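Local coordinates for cellulosomal scaffoldin adaptor protein B (Acetivibrio cellulolyticus, PDB 4WI0) that carries type II cohesin modules, of which this chain is one, and through them probably binds dockerins to assemble the cellulosome, at residues I5-D10 with T126-E131. Numbering follows the deposited sequence.
Sequences ITMNFD and TTVVFE
Phe130 drives the leading edge of its ring against the backbone of strand 4-9, between the inward-pointing side chains of Ile5 and Met7. CE2 and CZ do the touching. The carbonyl carbon of Thr6 lies in the ring plane, 3.9 Å from Phe130 CE2, and Met7 N sits near the same plane at that edge. CG of Phe130 stands anti to the carbonyl carbon (chi1 -63°), which turns the ring toward strand 4-9. Ile5 CG1, 4.4 Å from Phe130 CZ, and Met7 CB, 4.1 Å from the same CZ, approach this tip of the ring from opposite sides of its plane.

Beyond CB, Met7 runs extended and then bends at its last torsion (chi3 -69°), so that sulfur and methyl both come to bear on one branch of Val128. Val128 CG1 lies 3.8 Å from Met7 SD and 3.9 Å from Met7 CE, the two side chains crossing at about a right angle. Phe9 meets the same valine edge-on, its CZ 4.3 Å from Val128 CB. Ile5, Met7 and Phe9, alternate residues of one strand, thus face Phe130 and Val128, alternate residues of the other segment, and the touching parts of the two segments run nearly antiparallel (167°).

The nearest CA atoms, such as those of Met7 and Val129, stay 8.6 Å apart, as expected for strands in different sheets of the cohesin beta-sandwich. Strand 4-9 pairs with strands 19-27 and 158-160 in one sheet, where Thr6 OG1 also bonds Ile160 O; strand 129-130 pairs with strand 32-40 in the other, whose Ile39 touches both Met7 and Val128. Contacts between side chains are all apolar, and the ring edge adds van der Waals contact with the Thr6-Met7 peptide, so cohesion in this buried interface probably rests on dispersion and the exclusion of water.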
ATOM      1  N   ILE A   5     -12.406 -13.031  -4.221  1.00 23.30           N
ATOM      2  CA  ILE A   5     -12.896 -11.740  -4.697  1.00 22.59           C
ATOM      3  C   ILE A   5     -13.520 -11.966  -6.077  1.00 23.19           C
ATOM      4  O   ILE A   5     -13.024 -12.775  -6.883  1.00 22.97           O
ATOM      5  CB  ILE A   5     -11.797 -10.650  -4.768  1.00 21.69           C
ATOM      6  CG1 ILE A   5     -12.400  -9.312  -5.225  1.00 20.97           C
ATOM      7  CG2 ILE A   5     -10.669 -11.049  -5.707  1.00 21.87           C
ATOM      8  CD1 ILE A   5     -11.548  -8.097  -4.920  1.00 20.18           C
ATOM      9  N   THR A   6     -14.615 -11.259  -6.335  1.00 22.98           N
ATOM     10  CA  THR A   6     -15.347 -11.405  -7.578  1.00 23.73           C
ATOM     11  C   THR A   6     -16.124 -10.139  -7.912  1.00 22.95           C
ATOM     12  O   THR A   6     -16.198  -9.201  -7.115  1.00 21.26           O
ATOM     13  CB  THR A   6     -16.324 -12.606  -7.506  1.00 24.62           C
ATOM     14  OG1 THR A   6     -16.804 -12.921  -8.816  1.00 25.77           O
ATOM     15  CG2 THR A   6     -17.505 -12.319  -6.595  1.00 24.74           C
ATOM     16  N   MET A   7     -16.715 -10.142  -9.100  1.00 23.14           N
ATOM     17  CA  MET A   7     -17.602  -9.085  -9.527  1.00 23.31           C
ATOM     18  C   MET A   7     -18.938  -9.710  -9.882  1.00 24.35           C
ATOM     19  O   MET A   7     -18.999 -10.717 -10.593  1.00 23.98           O
ATOM     20  CB  MET A   7     -17.002  -8.353 -10.723  1.00 23.48           C
ATOM     21  CG  MET A   7     -17.811  -7.164 -11.217  1.00 23.86           C
ATOM     22  SD  MET A   7     -17.185  -6.555 -12.799  1.00 24.25           S
ATOM     23  CE  MET A   7     -15.614  -5.868 -12.279  1.00 23.60           C
ATOM     24  N   ASN A   8     -20.011  -9.109  -9.383  1.00 24.84           N
ATOM     25  CA  ASN A   8     -21.364  -9.567  -9.685  1.00 26.99           C
ATOM     26  C   ASN A   8     -22.189  -8.472 -10.335  1.00 26.48           C
ATOM     27  O   ASN A   8     -22.121  -7.322  -9.919  1.00 25.13           O
ATOM     28  CB  ASN A   8     -22.048 -10.013  -8.399  1.00 28.47           C
ATOM     29  CG  ASN A   8     -21.437 -11.273  -7.831  1.00 29.71           C
ATOM     30  OD1 ASN A   8     -20.924 -11.275  -6.723  1.00 29.49           O
ATOM     31  ND2 ASN A   8     -21.501 -12.354  -8.590  1.00 30.77           N
ATOM     32  N   PHE A   9     -22.969  -8.837 -11.350  1.00 27.13           N
ATOM     33  CA  PHE A   9     -23.874  -7.890 -12.009  1.00 27.58           C
ATOM     34  C   PHE A   9     -25.290  -8.048 -11.489  1.00 28.58           C
ATOM     35  O   PHE A   9     -25.741  -9.169 -11.255  1.00 29.58           O
ATOM     36  CB  PHE A   9     -23.873  -8.083 -13.525  1.00 27.50           C
ATOM     37  CG  PHE A   9     -22.510  -7.998 -14.149  1.00 26.86           C
ATOM     38  CD1 PHE A   9     -21.682  -6.924 -13.893  1.00 26.01           C
ATOM     39  CD2 PHE A   9     -22.068  -8.986 -15.020  1.00 27.79           C
ATOM     40  CE1 PHE A   9     -20.428  -6.837 -14.466  1.00 25.75           C
ATOM     41  CE2 PHE A   9     -20.812  -8.901 -15.602  1.00 27.43           C
ATOM     42  CZ  PHE A   9     -19.990  -7.829 -15.323  1.00 26.42           C
ATOM     43  N   ASP A  10     -25.993  -6.929 -11.308  1.00 28.29           N
ATOM     44  CA  ASP A  10     -27.419  -6.984 -10.983  1.00 29.48           C
ATOM     45  C   ASP A  10     -28.235  -7.565 -12.138  1.00 30.96           C
ATOM     46  O   ASP A  10     -29.303  -8.124 -11.917  1.00 31.50           O
ATOM     47  CB  ASP A  10     -27.963  -5.612 -10.576  1.00 29.68           C
ATOM     48  CG  ASP A  10     -27.874  -4.579 -11.682  1.00 29.98           C
ATOM     49  OD1 ASP A  10     -27.122  -4.772 -12.664  1.00 29.68           O
ATOM     50  OD2 ASP A  10     -28.555  -3.543 -11.556  1.00 31.59           O
ATOM     51  N   THR A 126     -20.089  -8.813 -24.689  1.00 24.82           N
ATOM     52  CA  THR A 126     -18.876  -8.170 -24.178  1.00 23.89           C
ATOM     53  C   THR A 126     -18.438  -8.707 -22.804  1.00 23.71           C
ATOM     54  O   THR A 126     -19.251  -9.186 -22.006  1.00 23.15           O
ATOM     55  CB  THR A 126     -19.053  -6.626 -24.145  1.00 23.45           C
ATOM     56  OG1 THR A 126     -17.777  -5.977 -24.067  1.00 22.43           O
ATOM     57  CG2 THR A 126     -19.932  -6.190 -22.982  1.00 22.94           C
ATOM     58  N   THR A 127     -17.140  -8.590 -22.540  1.00 23.62           N
ATOM     59  CA  THR A 127     -16.494  -9.215 -21.391  1.00 23.48           C
ATOM     60  C   THR A 127     -15.813  -8.193 -20.481  1.00 22.90           C
ATOM     61  O   THR A 127     -15.100  -7.310 -20.952  1.00 23.04           O
ATOM     62  CB  THR A 127     -15.435 -10.211 -21.882  1.00 23.85           C
ATOM     63  OG1 THR A 127     -16.088 -11.282 -22.576  1.00 24.40           O
ATOM     64  CG2 THR A 127     -14.619 -10.781 -20.727  1.00 23.60           C
ATOM     65  N   VAL A 128     -16.028  -8.336 -19.178  1.00 22.89           N
ATOM     66  CA  VAL A 128     -15.341  -7.527 -18.171  1.00 22.23           C
ATOM     67  C   VAL A 128     -14.481  -8.465 -17.320  1.00 22.43           C
ATOM     68  O   VAL A 128     -14.977  -9.493 -16.844  1.00 22.59           O
ATOM     69  CB  VAL A 128     -16.350  -6.777 -17.279  1.00 22.20           C
ATOM     70  CG1 VAL A 128     -15.640  -5.994 -16.172  1.00 21.66           C
ATOM     71  CG2 VAL A 128     -17.213  -5.842 -18.119  1.00 22.03           C
ATOM     72  N   VAL A 129     -13.200  -8.133 -17.144  1.00 22.03           N
ATOM     73  CA  VAL A 129     -12.322  -8.914 -16.265  1.00 22.22           C
ATOM     74  C   VAL A 129     -11.429  -8.068 -15.360  1.00 21.94           C
ATOM     75  O   VAL A 129     -11.044  -6.953 -15.707  1.00 21.32           O
ATOM     76  CB  VAL A 129     -11.398  -9.882 -17.049  1.00 23.12           C
ATOM     77  CG1 VAL A 129     -12.214 -10.964 -17.727  1.00 23.43           C
ATOM     78  CG2 VAL A 129     -10.520  -9.143 -18.059  1.00 23.31           C
ATOM     79  N   PHE A 130     -11.096  -8.632 -14.204  1.00 21.85           N
ATOM     80  CA  PHE A 130      -9.920  -8.214 -13.452  1.00 21.59           C
ATOM     81  C   PHE A 130      -8.680  -8.535 -14.280  1.00 22.45           C
ATOM     82  O   PHE A 130      -8.552  -9.654 -14.787  1.00 22.56           O
ATOM     83  CB  PHE A 130      -9.842  -8.956 -12.119  1.00 21.70           C
ATOM     84  CG  PHE A 130     -10.998  -8.678 -11.190  1.00 21.18           C
ATOM     85  CD1 PHE A 130     -11.067  -7.487 -10.493  1.00 21.10           C
ATOM     86  CD2 PHE A 130     -12.009  -9.618 -11.012  1.00 21.74           C
ATOM     87  CE1 PHE A 130     -12.128  -7.225  -9.628  1.00 20.71           C
ATOM     88  CE2 PHE A 130     -13.068  -9.374 -10.152  1.00 21.88           C
ATOM     89  CZ  PHE A 130     -13.130  -8.171  -9.455  1.00 21.31           C
ATOM     90  N   GLU A 131      -7.761  -7.579 -14.404  1.00 22.68           N
ATOM     91  CA  GLU A 131      -6.613  -7.738 -15.295  1.00 24.49           C
ATOM     92  C   GLU A 131      -5.306  -7.225 -14.709  1.00 23.57           C
ATOM     93  O   GLU A 131      -5.262  -6.130 -14.162  1.00 22.36           O
ATOM     94  CB  GLU A 131      -6.898  -7.021 -16.619  1.00 26.56           C
ATOM     95  CG  GLU A 131      -5.686  -6.851 -17.519  1.00 28.81           C
ATOM     96  CD  GLU A 131      -6.062  -6.467 -18.924  1.00 29.64           C
ATOM     97  OE1 GLU A 131      -6.458  -7.363 -19.687  1.00 30.83           O
ATOM     98  OE2 GLU A 131      -5.949  -5.274 -19.263  1.00 30.97           O
TER